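Side-chain contacts in disulfide oxidoreductase (Xylella fastidiosa, PDB 2REM), which probably introduces disulfide bonds into proteins of the periplasm, as a DsbA-type oxidoreductase with a thioredoxin fold: residues A[33-38]-A[89-94]; A[41-46]-A[155-160]; A[62-67]-A[73-78]; A[81-86]-A[138-143]; A[95-98]-A[103-106]. All blocks are in the same frame, centred on the assembly; numbering follows the deposited sequence.

Interaction 1: residues A[33-38]-A[89-94]; sequences FGYTCP and RSHTAM
M94 presses a methylene squarely onto the middle of the Y35 ring, whose other face is also occupied. M94 CG stands 3.4 Å from the centroid of the Y35 ring and 12° off the ring normal, which qualifies as a CH-pi contact. F33 CE1, from the same segment as the tyrosine, lies 3.8 Å above the plane of Y35 on the opposite face, so the phenol ring is sandwiched. The first torsion of M94 holds CG anti to the backbone N, and the bend at the next torsion (chi2 61°) carries SD above the same face of Y35, 5.0 Å from the centroid: a distant Met-aromatic contact. F33 in turn receives the edge of the H91 ring on one of its faces; the centroids are 5.1 Å apart and the planes stand at 74°, a T-shaped pair. F33, Y35 and H91 thus make an aromatic cluster between the thioredoxin-type part of the fold and helix 87-101. It lies beside the loop that carries the CxxC pattern: G34 to C37 form a type I turn, closed by C37 N to G34 O at 3.1 Å, and C37 takes the N-cap position of helix 38-52. F95 extends the cluster with its own edge-to-face pairings to Y35 and H91. Beyond the rings a polar bridge completes the contact. One water is hydrogen-bonded to Y35 OH at 2.8 Å and donates to S90 OG at 2.9 Å, while S90 OG is also hydrogen-bonded to V86 O, one turn earlier in the chain.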
# COMPACT_ATOMS: atom_id res chain seq x y z
N PHE A 33 1.36 2.73 -1.45
CA PHE A 33 2.79 2.86 -1.21
C PHE A 33 3.51 2.43 -2.49
O PHE A 33 2.94 1.76 -3.37
CB PHE A 33 3.22 1.91 -0.08
CG PHE A 33 3.36 0.48 -0.55
CD1 PHE A 33 4.61 -0.04 -0.91
CD2 PHE A 33 2.24 -0.32 -0.70
CE1 PHE A 33 4.72 -1.31 -1.41
CE2 PHE A 33 2.35 -1.60 -1.19
CZ PHE A 33 3.58 -2.09 -1.54
N GLY A 34 4.76 2.82 -2.60
CA GLY A 34 5.67 2.20 -3.56
C GLY A 34 6.95 1.81 -2.84
O GLY A 34 7.45 2.54 -1.99
N TYR A 35 7.49 0.65 -3.20
CA TYR A 35 8.81 0.22 -2.73
C TYR A 35 9.91 1.22 -3.09
O TYR A 35 10.89 1.37 -2.35
CB TYR A 35 9.14 -1.16 -3.29
CG TYR A 35 8.49 -2.31 -2.54
CD1 TYR A 35 8.59 -2.41 -1.15
CD2 TYR A 35 7.82 -3.32 -3.23
CE1 TYR A 35 8.01 -3.45 -0.47
CE2 TYR A 35 7.25 -4.40 -2.54
CZ TYR A 35 7.35 -4.44 -1.16
OH TYR A 35 6.82 -5.47 -0.46
N THR A 36 9.74 1.92 -4.21
CA THR A 36 10.73 2.88 -4.67
C THR A 36 10.69 4.19 -3.91
O THR A 36 11.57 5.03 -4.08
CB THR A 36 10.58 3.22 -6.19
OG1 THR A 36 9.29 3.78 -6.45
CG2 THR A 36 10.80 2.00 -7.06
N CYS A 37 9.66 4.36 -3.09
CA CYS A 37 9.43 5.61 -2.38
C CYS A 37 10.16 5.61 -1.04
O CYS A 37 9.87 4.79 -0.17
CB CYS A 37 7.95 5.80 -2.16
SG CYS A 37 7.61 7.27 -1.26
N PRO A 38 11.13 6.52 -0.87
CA PRO A 38 11.83 6.51 0.42
C PRO A 38 10.92 6.93 1.58
O PRO A 38 11.15 6.49 2.70
CB PRO A 38 12.97 7.50 0.21
CG PRO A 38 12.55 8.35 -0.93
CD PRO A 38 11.66 7.53 -1.79
N ARG A 89 6.54 -11.00 4.88
CA ARG A 89 7.85 -11.33 5.44
C ARG A 89 9.01 -10.60 4.72
O ARG A 89 10.09 -10.50 5.26
CB ARG A 89 8.10 -12.83 5.36
CG ARG A 89 8.01 -13.31 3.93
CD ARG A 89 8.42 -14.74 3.72
NE ARG A 89 7.84 -15.65 4.69
CZ ARG A 89 7.88 -16.97 4.57
NH1 ARG A 89 8.46 -17.54 3.50
NH2 ARG A 89 7.36 -17.74 5.51
N SER A 90 8.78 -10.13 3.50
CA SER A 90 9.87 -9.54 2.73
C SER A 90 9.74 -8.01 2.60
O SER A 90 10.59 -7.37 1.98
CB SER A 90 9.96 -10.19 1.35
OG SER A 90 8.80 -9.88 0.59
N HIS A 91 8.68 -7.44 3.17
CA HIS A 91 8.28 -6.06 2.84
C HIS A 91 9.36 -5.05 3.26
O HIS A 91 9.81 -4.22 2.44
CB HIS A 91 6.96 -5.74 3.54
CG HIS A 91 6.22 -4.59 2.94
ND1 HIS A 91 5.87 -3.47 3.65
CD2 HIS A 91 5.76 -4.40 1.68
CE1 HIS A 91 5.22 -2.63 2.86
NE2 HIS A 91 5.15 -3.17 1.66
N THR A 92 9.74 -5.10 4.52
CA THR A 92 10.82 -4.28 5.09
C THR A 92 12.12 -4.55 4.36
O THR A 92 12.83 -3.62 3.98
CB THR A 92 11.00 -4.58 6.57
OG1 THR A 92 9.77 -4.25 7.25
CG2 THR A 92 12.17 -3.77 7.16
N ALA A 93 12.41 -5.83 4.13
CA ALA A 93 13.63 -6.20 3.42
C ALA A 93 13.68 -5.62 2.00
O ALA A 93 14.75 -5.21 1.51
CB ALA A 93 13.76 -7.72 3.38
N MET A 94 12.53 -5.59 1.32
CA MET A 94 12.51 -4.99 -0.01
C MET A 94 12.84 -3.49 0.08
O MET A 94 13.65 -3.00 -0.67
CB MET A 94 11.19 -5.24 -0.76
CG MET A 94 11.15 -4.52 -2.11
SD MET A 94 12.45 -5.07 -3.25
CE MET A 94 11.65 -6.52 -3.87
O HOH W 1 7.83 -7.92 -1.24

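Interaction 2: residues A[41-46]-A[155-160]; sequences AHFDSK and GTPTIV
The F43 ring meets I159 at its edge, with I159 CD1 near the ring plane and 4.2 Å from F43 CE2, and it is met obliquely by P157, whose CG comes within 3.4 Å of F43 CD2. F172 of helix 172-190 stacks against the same ring. The peptide bond before P157 is cis, which marks the turn 155-157 as the cis-proline loop of the thioredoxin fold, running straight into strand 158-161; helix 38-52 is the helix with the CxxC pattern at its start. F43 reaches across because a chi1 of -174° swings the ring off the helix, pointing it away from its own backbone N and toward the loop. P157 brings CB as well as CG against the CD2 corner of the ring: P157 CB is 3.6 Å from F43 CD2. No hydrogen bond crosses between the segments, so this is a purely apolar join of helix to sheet. Nearer the CxxC pattern, the probable redox site, T156 packs on C37. The loop itself is braced from within, where the hydroxyl T158 OG1 donates to G155 O at 2.6 Å, approaching at a C=O...donor angle of 143° and tilted 31° from the carbonyl plane.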
# COMPACT_ATOMS: atom_id res chain seq x y z
N ALA A 41 9.29 3.76 2.66
CA ALA A 41 10.26 2.97 3.41
C ALA A 41 10.35 3.44 4.84
O ALA A 41 10.39 2.63 5.77
CB ALA A 41 11.64 3.05 2.74
N HIS A 42 10.34 4.76 5.02
CA HIS A 42 10.54 5.36 6.33
C HIS A 42 9.30 5.21 7.19
O HIS A 42 9.38 5.09 8.41
CB HIS A 42 10.91 6.84 6.19
CG HIS A 42 12.26 7.07 5.57
ND1 HIS A 42 12.63 8.29 5.05
CD2 HIS A 42 13.31 6.24 5.38
CE1 HIS A 42 13.86 8.21 4.58
NE2 HIS A 42 14.30 6.97 4.76
N PHE A 43 8.15 5.21 6.54
CA PHE A 43 6.88 5.18 7.22
C PHE A 43 6.52 3.78 7.66
O PHE A 43 5.76 3.60 8.60
CB PHE A 43 5.82 5.67 6.25
CG PHE A 43 4.45 5.84 6.83
CD1 PHE A 43 4.25 6.32 8.13
CD2 PHE A 43 3.34 5.60 6.04
CE1 PHE A 43 2.95 6.52 8.64
CE2 PHE A 43 2.05 5.80 6.53
CZ PHE A 43 1.87 6.26 7.83
N ASP A 44 7.06 2.77 6.97
CA ASP A 44 6.48 1.46 7.10
C ASP A 44 6.46 0.94 8.54
O ASP A 44 5.45 0.40 8.98
CB ASP A 44 7.11 0.44 6.17
CG ASP A 44 6.39 -0.88 6.23
OD1 ASP A 44 5.20 -0.98 5.79
OD2 ASP A 44 7.01 -1.80 6.77
N SER A 45 7.54 1.12 9.27
CA SER A 45 7.59 0.59 10.64
C SER A 45 6.53 1.24 11.51
O SER A 45 5.87 0.54 12.28
CB SER A 45 8.97 0.75 11.26
OG SER A 45 9.20 2.11 11.56
N LYS A 46 6.38 2.56 11.40
CA LYS A 46 5.35 3.29 12.16
C LYS A 46 3.96 2.81 11.73
O LYS A 46 3.07 2.61 12.56
CB LYS A 46 5.46 4.83 12.02
CG LYS A 46 6.35 5.53 13.04
CD LYS A 46 6.36 7.07 12.89
CE LYS A 46 7.32 7.75 13.87
NZ LYS A 46 8.75 7.69 13.45
N GLY A 155 1.39 11.44 -4.66
CA GLY A 155 2.53 10.88 -3.98
C GLY A 155 2.15 9.83 -2.96
O GLY A 155 0.97 9.48 -2.78
N THR A 156 3.18 9.32 -2.30
CA THR A 156 3.05 8.22 -1.38
C THR A 156 3.95 8.54 -0.19
O THR A 156 4.88 9.32 -0.31
CB THR A 156 3.54 6.90 -2.05
OG1 THR A 156 4.86 7.11 -2.56
CG2 THR A 156 2.61 6.49 -3.19
N PRO A 157 3.67 7.95 0.99
CA PRO A 157 2.50 7.11 1.23
C PRO A 157 1.21 7.91 1.26
O PRO A 157 1.20 9.07 1.66
CB PRO A 157 2.76 6.56 2.64
CG PRO A 157 3.61 7.60 3.29
CD PRO A 157 4.53 8.03 2.18
N THR A 158 0.13 7.28 0.87
CA THR A 158 -1.18 7.90 0.96
C THR A 158 -2.11 6.93 1.66
O THR A 158 -2.27 5.78 1.24
CB THR A 158 -1.72 8.27 -0.42
OG1 THR A 158 -0.94 9.34 -0.95
CG2 THR A 158 -3.17 8.73 -0.34
N ILE A 159 -2.73 7.42 2.72
CA ILE A 159 -3.71 6.66 3.46
C ILE A 159 -5.12 7.02 2.98
O ILE A 159 -5.44 8.22 2.82
CB ILE A 159 -3.60 6.91 4.98
CG1 ILE A 159 -2.19 6.52 5.49
CG2 ILE A 159 -4.74 6.16 5.71
CD1 ILE A 159 -1.84 5.03 5.30
N VAL A 160 -5.92 5.99 2.72
CA VAL A 160 -7.29 6.15 2.27
C VAL A 160 -8.21 5.33 3.18
O VAL A 160 -8.02 4.12 3.35
CB VAL A 160 -7.50 5.69 0.81
CG1 VAL A 160 -8.93 6.04 0.32
CG2 VAL A 160 -6.43 6.26 -0.13

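Interaction 3: residues A[62-67]-A[73-78]; sequences LVPAVF and PFARAY
P64 and A75 define the close-packed end of this contact, their CA atoms only 4.9 Å apart. P64 CB touches A75 CA at 3.6 Å, and the small A75 side chain also receives V66, with V66 CG2 3.7 Å from A75 CB. The alanine methyl is therefore shared by two apolar groups of 62-67, consistent with how near the helix comes here. The axes of strand 62-64 and helix 73-78 pass at 8.4 Å with an angle of 144°, so the chain leaves the edge strand of the sheet and the following helix turns back across its end. In DsbA-type proteins this is where the helical domain is inserted into the thioredoxin fold.

Y78 reaches to the looser end: with chi1 at 174° the phenol extends away from its own N and spans from P64 to L62. The Y78 and P64 side chains cross at about a right angle, P64 CG meeting the ring obliquely 3.8 Å from Y78 CD2. Farther out the phenol oxygen rests beside the partly exposed L62, Y78 OH to L62 CB being 3.4 Å. There a water in the plane of the phenol is hydrogen-bonded to Y78 OH and donates to L62 O at 3.3 Å. No direct hydrogen bond links the segments: apolar packing carries the inner part, and the hydroxyl at its margin is tied to the strand backbone through solvent.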
# COMPACT_ATOMS: atom_id res chain seq x y z
N LEU A 62 -2.45 -2.94 2.09
CA LEU A 62 -1.47 -2.27 1.25
C LEU A 62 -1.90 -2.32 -0.18
O LEU A 62 -2.32 -3.39 -0.67
CB LEU A 62 -0.09 -2.94 1.38
CG LEU A 62 0.51 -2.94 2.78
CD1 LEU A 62 1.87 -3.58 2.71
CD2 LEU A 62 0.60 -1.53 3.38
N VAL A 63 -1.79 -1.19 -0.87
CA VAL A 63 -2.06 -1.14 -2.29
C VAL A 63 -0.85 -0.47 -2.93
O VAL A 63 -0.53 0.69 -2.64
CB VAL A 63 -3.39 -0.38 -2.64
CG1 VAL A 63 -3.57 -0.20 -4.18
CG2 VAL A 63 -4.59 -1.11 -2.05
N PRO A 64 -0.18 -1.21 -3.83
CA PRO A 64 0.99 -0.61 -4.41
C PRO A 64 0.57 0.49 -5.39
O PRO A 64 -0.48 0.38 -6.04
CB PRO A 64 1.68 -1.79 -5.10
CG PRO A 64 0.61 -2.73 -5.44
CD PRO A 64 -0.47 -2.55 -4.37
N ALA A 65 1.37 1.54 -5.45
CA ALA A 65 1.21 2.64 -6.37
C ALA A 65 1.64 2.23 -7.78
O ALA A 65 2.83 1.94 -8.06
CB ALA A 65 2.01 3.89 -5.89
N VAL A 66 0.65 2.23 -8.67
CA VAL A 66 0.86 1.97 -10.08
C VAL A 66 0.88 3.31 -10.75
O VAL A 66 -0.16 3.80 -11.25
CB VAL A 66 -0.20 1.02 -10.66
CG1 VAL A 66 0.04 0.82 -12.14
CG2 VAL A 66 -0.13 -0.34 -9.92
N PHE A 67 2.05 3.94 -10.70
CA PHE A 67 2.17 5.35 -11.09
C PHE A 67 2.93 5.46 -12.41
O PHE A 67 3.21 6.55 -12.88
CB PHE A 67 2.91 6.14 -9.99
CG PHE A 67 2.09 6.45 -8.75
CD1 PHE A 67 0.71 6.22 -8.70
CD2 PHE A 67 2.70 7.04 -7.66
CE1 PHE A 67 -0.02 6.55 -7.57
CE2 PHE A 67 1.99 7.37 -6.53
CZ PHE A 67 0.61 7.12 -6.47
N PRO A 73 7.06 -1.98 -12.07
CA PRO A 73 7.69 -3.24 -11.72
C PRO A 73 7.61 -3.55 -10.23
O PRO A 73 7.38 -4.72 -9.85
CB PRO A 73 9.16 -3.03 -12.13
CG PRO A 73 9.10 -2.07 -13.24
CD PRO A 73 7.96 -1.12 -12.87
N PHE A 74 7.75 -2.53 -9.39
CA PHE A 74 7.70 -2.76 -7.96
C PHE A 74 6.30 -2.97 -7.43
O PHE A 74 6.11 -3.66 -6.43
CB PHE A 74 8.43 -1.65 -7.21
CG PHE A 74 9.88 -1.75 -7.36
CD1 PHE A 74 10.58 -2.70 -6.61
CD2 PHE A 74 10.57 -0.98 -8.29
CE1 PHE A 74 11.97 -2.84 -6.74
CE2 PHE A 74 11.95 -1.12 -8.43
CZ PHE A 74 12.64 -2.07 -7.64
N ALA A 75 5.33 -2.37 -8.12
CA ALA A 75 3.94 -2.68 -7.79
C ALA A 75 3.70 -4.15 -8.09
O ALA A 75 3.08 -4.87 -7.33
CB ALA A 75 3.00 -1.84 -8.64
N ARG A 76 4.16 -4.58 -9.26
CA ARG A 76 3.99 -5.95 -9.68
C ARG A 76 4.77 -6.91 -8.76
O ARG A 76 4.28 -7.99 -8.44
CB ARG A 76 4.37 -6.07 -11.16
CG ARG A 76 3.63 -7.13 -11.89
CD ARG A 76 3.97 -7.08 -13.39
NE ARG A 76 3.31 -5.98 -14.08
CZ ARG A 76 2.06 -5.98 -14.52
NH1 ARG A 76 1.61 -4.90 -15.16
NH2 ARG A 76 1.24 -7.05 -14.34
N ALA A 77 5.97 -6.50 -8.34
CA ALA A 77 6.76 -7.25 -7.37
C ALA A 77 5.94 -7.48 -6.10
O ALA A 77 5.83 -8.59 -5.63
CB ALA A 77 8.04 -6.52 -7.02
N TYR A 78 5.41 -6.40 -5.53
CA TYR A 78 4.59 -6.53 -4.34
C TYR A 78 3.46 -7.53 -4.53
O TYR A 78 3.24 -8.40 -3.71
CB TYR A 78 4.01 -5.18 -3.90
CG TYR A 78 3.06 -5.40 -2.75
CD1 TYR A 78 3.56 -5.65 -1.46
CD2 TYR A 78 1.66 -5.41 -2.96
CE1 TYR A 78 2.68 -5.91 -0.40
CE2 TYR A 78 0.78 -5.65 -1.90
CZ TYR A 78 1.30 -5.90 -0.63
OH TYR A 78 0.45 -6.14 0.40
O HOH W 2 -1.99 -6.58 -0.02

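Interaction 4: residues A[81-86]-A[138-143]; sequences ADVLGV and EKRFQA
V83 supplies the apolar part of the contact, placing a methyl over the guanidinium of R140: V83 CG2 sits 3.5 Å above the plane, over its centre, at 3.5 Å from R140 CZ and 3.6 Å from R140 NE. The arginine chain runs extended from CG to NE, which carries its flat end across to helix 71-83.

The ionic part uses the edge of the same group. D82 OD2 lies near the guanidinium plane, but the salt bridge to R140 NH1 is long at 3.5 Å, and the carboxylate is turned 69° against the guanidinium, so the two do not pair flat. A water reinforces it, donating to D82 OD2 and accepting from R140 NH1 at 2.8 Å. R140 NE has a stronger partner outside the segments, E136 OE2, so the arginine is shared between two carboxylates.

Within the segments, backbone bonds end one helix: the turn carrying D82 closes in a Schellman motif, with V86 N bonded to A81 O at 2.8 Å and G85, at positive phi, following with its N to D82 O at 3.0 Å. On the other helix a side-chain bond runs from Q142 NE2 to E138 OE2 with an N-H...O angle of 159°.

The contact is a surface one, joining the C-terminal end of helix 71-83 to helix 135-151; T131 of helix 125-132 packs against V83, and L79 against R140.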
# COMPACT_ATOMS: atom_id res chain seq x y z
N ALA A 81 4.61 -11.07 -4.83
CA ALA A 81 5.01 -11.50 -3.48
C ALA A 81 3.79 -11.84 -2.65
O ALA A 81 3.78 -12.83 -1.92
CB ALA A 81 5.79 -10.40 -2.79
N ASP A 82 2.77 -11.01 -2.76
CA ASP A 82 1.55 -11.22 -1.99
C ASP A 82 0.81 -12.46 -2.43
O ASP A 82 0.39 -13.25 -1.59
CB ASP A 82 0.62 -10.00 -2.04
CG ASP A 82 -0.43 -10.03 -0.94
OD1 ASP A 82 -0.13 -10.55 0.15
OD2 ASP A 82 -1.53 -9.55 -1.16
N VAL A 83 0.65 -12.63 -3.73
CA VAL A 83 0.09 -13.86 -4.29
C VAL A 83 0.85 -15.07 -3.78
O VAL A 83 0.25 -16.09 -3.47
CB VAL A 83 0.10 -13.84 -5.85
CG1 VAL A 83 -0.08 -15.26 -6.43
CG2 VAL A 83 -0.97 -12.87 -6.40
N LEU A 84 2.16 -14.93 -3.66
CA LEU A 84 3.03 -16.04 -3.27
C LEU A 84 3.14 -16.20 -1.74
O LEU A 84 3.73 -17.13 -1.26
CB LEU A 84 4.41 -15.88 -3.92
CG LEU A 84 4.42 -16.00 -5.45
CD1 LEU A 84 5.70 -15.54 -6.12
CD2 LEU A 84 4.02 -17.41 -5.90
N GLY A 85 2.52 -15.28 -1.00
CA GLY A 85 2.47 -15.35 0.46
C GLY A 85 3.78 -14.94 1.13
O GLY A 85 4.05 -15.35 2.25
N VAL A 86 4.59 -14.16 0.44
CA VAL A 86 5.87 -13.73 0.99
C VAL A 86 6.00 -12.21 1.07
O VAL A 86 7.07 -11.69 1.37
CB VAL A 86 7.09 -14.34 0.22
CG1 VAL A 86 7.06 -15.88 0.27
CG2 VAL A 86 7.17 -13.81 -1.21
N GLU A 138 -1.66 -9.54 -12.79
CA GLU A 138 -2.11 -8.52 -13.73
C GLU A 138 -3.48 -8.00 -13.27
O GLU A 138 -3.72 -6.79 -13.26
CB GLU A 138 -2.18 -9.09 -15.14
CG GLU A 138 -2.85 -8.19 -16.16
CD GLU A 138 -2.06 -6.92 -16.51
OE1 GLU A 138 -0.86 -6.84 -16.15
OE2 GLU A 138 -2.64 -6.01 -17.17
N LYS A 139 -4.36 -8.93 -12.88
CA LYS A 139 -5.64 -8.54 -12.27
C LYS A 139 -5.50 -7.59 -11.08
O LYS A 139 -6.13 -6.52 -11.04
CB LYS A 139 -6.47 -9.77 -11.90
CG LYS A 139 -7.79 -9.43 -11.28
CD LYS A 139 -8.50 -10.69 -10.86
CE LYS A 139 -9.77 -10.32 -10.11
NZ LYS A 139 -10.57 -11.55 -9.96
N ARG A 140 -4.67 -7.97 -10.11
CA ARG A 140 -4.41 -7.15 -8.93
C ARG A 140 -3.73 -5.83 -9.30
O ARG A 140 -4.01 -4.78 -8.71
CB ARG A 140 -3.50 -7.92 -7.95
CG ARG A 140 -4.18 -9.17 -7.46
CD ARG A 140 -3.36 -9.85 -6.42
NE ARG A 140 -4.04 -11.05 -5.99
CZ ARG A 140 -3.89 -11.63 -4.81
NH1 ARG A 140 -3.08 -11.10 -3.91
NH2 ARG A 140 -4.57 -12.73 -4.55
N PHE A 141 -2.84 -5.90 -10.29
CA PHE A 141 -2.16 -4.70 -10.79
C PHE A 141 -3.17 -3.72 -11.41
O PHE A 141 -3.15 -2.51 -11.11
CB PHE A 141 -1.09 -5.13 -11.82
CG PHE A 141 -0.33 -3.99 -12.43
CD1 PHE A 141 0.92 -3.63 -11.93
CD2 PHE A 141 -0.85 -3.30 -13.53
CE1 PHE A 141 1.63 -2.57 -12.52
CE2 PHE A 141 -0.14 -2.28 -14.15
CZ PHE A 141 1.10 -1.91 -13.64
N GLN A 142 -4.07 -4.23 -12.23
CA GLN A 142 -5.13 -3.38 -12.76
C GLN A 142 -6.06 -2.85 -11.66
O GLN A 142 -6.48 -1.70 -11.71
CB GLN A 142 -5.91 -4.11 -13.84
CG GLN A 142 -5.09 -4.37 -15.11
CD GLN A 142 -4.46 -3.11 -15.66
OE1 GLN A 142 -5.00 -2.00 -15.50
NE2 GLN A 142 -3.31 -3.26 -16.31
N ALA A 143 -6.35 -3.67 -10.66
CA ALA A 143 -7.22 -3.22 -9.57
C ALA A 143 -6.51 -2.09 -8.81
O ALA A 143 -7.14 -1.09 -8.46
CB ALA A 143 -7.54 -4.37 -8.65
O HOH W 3 -2.27 -8.46 -3.34

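Interaction 5: residues A[95-98]-A[103-106]; sequences FEAI and SVPI
A97 makes the polar link of this contact with its carbonyl, which accepts two backbone N-H groups of the following loop. S103 N donates to A97 O at 2.8 Å, only 16° from the carbonyl plane, though with a bent N-H...O angle of 132°. V104 N also donates to A97 O, straighter at 163° but weak at 3.3 Å. The A97 methyl also touches the same two residues: S103 OG lies 3.2 Å from A97 CB, because the first torsion of the serine sets its hydroxyl between backbone N and carbonyl carbon, while V104 CG2 packs at 3.7 Å from A97 CB.

I98, next in the helix, turns to the far part of the loop. Its backbone CA approaches V104 O at 3.6 Å in a CA-H...O contact, and a water donates both to I98 O and to V104 O, 2.6 Å from the former. The side chain meets I106 at about a right angle and tightly: I98 CG2 is 3.4 Å from both I106 CG1 and I106 CD1, closer than usual carbon contact.

F74 of helix 71-83 lies against both I98 and V104, and F117 of helix 111-119 against A97 and V104. The geometry is that of a loop that passes across the later turns of helix 87-101 on its way to helix 111-119, within the helical part of the DsbA fold, with I106 reaching T36 beside the CxxC pattern.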
# COMPACT_ATOMS: atom_id res chain seq x y z
N PHE A 95 12.19 -2.76 0.98
CA PHE A 95 12.54 -1.35 1.19
C PHE A 95 14.03 -1.17 1.49
O PHE A 95 14.71 -0.30 0.92
CB PHE A 95 11.74 -0.78 2.38
CG PHE A 95 10.32 -0.43 2.06
CD1 PHE A 95 10.00 0.49 1.07
CD2 PHE A 95 9.29 -0.95 2.84
CE1 PHE A 95 8.68 0.85 0.83
CE2 PHE A 95 7.96 -0.62 2.60
CZ PHE A 95 7.65 0.28 1.58
N GLU A 96 14.55 -2.01 2.39
CA GLU A 96 15.94 -1.96 2.75
C GLU A 96 16.86 -2.28 1.56
O GLU A 96 17.82 -1.56 1.33
CB GLU A 96 16.17 -2.85 3.96
CG GLU A 96 17.55 -3.36 4.14
CD GLU A 96 17.68 -4.13 5.43
OE1 GLU A 96 16.87 -5.08 5.62
OE2 GLU A 96 18.56 -3.77 6.24
N ALA A 97 16.51 -3.31 0.78
CA ALA A 97 17.27 -3.68 -0.42
C ALA A 97 17.40 -2.49 -1.37
O ALA A 97 18.45 -2.27 -1.95
CB ALA A 97 16.58 -4.81 -1.14
N ILE A 98 16.32 -1.74 -1.53
CA ILE A 98 16.29 -0.62 -2.48
C ILE A 98 17.00 0.60 -1.89
O ILE A 98 17.87 1.21 -2.52
CB ILE A 98 14.83 -0.26 -2.86
CG1 ILE A 98 14.18 -1.42 -3.60
CG2 ILE A 98 14.80 1.05 -3.67
CD1 ILE A 98 12.69 -1.34 -3.65
N SER A 103 20.76 -3.38 -3.03
CA SER A 103 20.87 -4.72 -3.59
C SER A 103 19.78 -5.02 -4.60
O SER A 103 19.83 -6.02 -5.32
CB SER A 103 20.86 -5.77 -2.46
OG SER A 103 19.66 -5.63 -1.73
N VAL A 104 18.77 -4.16 -4.66
CA VAL A 104 17.77 -4.27 -5.71
C VAL A 104 17.72 -2.86 -6.32
O VAL A 104 17.51 -1.89 -5.60
CB VAL A 104 16.37 -4.71 -5.15
CG1 VAL A 104 15.26 -4.59 -6.22
CG2 VAL A 104 16.40 -6.15 -4.61
N PRO A 105 17.94 -2.76 -7.64
CA PRO A 105 17.96 -1.45 -8.30
C PRO A 105 16.55 -0.89 -8.52
O PRO A 105 15.58 -1.64 -8.64
CB PRO A 105 18.64 -1.74 -9.63
CG PRO A 105 18.23 -3.17 -9.95
CD PRO A 105 18.16 -3.87 -8.59
N ILE A 106 16.41 0.43 -8.55
CA ILE A 106 15.13 1.03 -8.92
C ILE A 106 15.03 1.03 -10.45
O ILE A 106 14.07 0.50 -11.03
CB ILE A 106 14.95 2.42 -8.30
CG1 ILE A 106 14.67 2.29 -6.79
CG2 ILE A 106 13.79 3.18 -8.96
CD1 ILE A 106 14.81 3.58 -6.01
O HOH W 4 18.55 0.50 -4.98

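In the fold
Along the chain, interactions 1 and 2 cross, their segments alternating, while the short-range interaction 3 falls between the segments of both; interactions 4 and 5 also lie within the span of interaction 2. Interactions 2 and 3 reach the same mixed sheet, their centres about 13 Å apart; interactions 3 and 4 use helix 71-83, their centres about 9 Å apart, and are joined by the R76-E138 salt bridge. Interactions 1 and 5 share helix 87-101, with centres about 8 Å apart. The group thus connects the sheet with the helical part, and around C37 interactions 1 and 2 touch, consistent with a redox site at the junction.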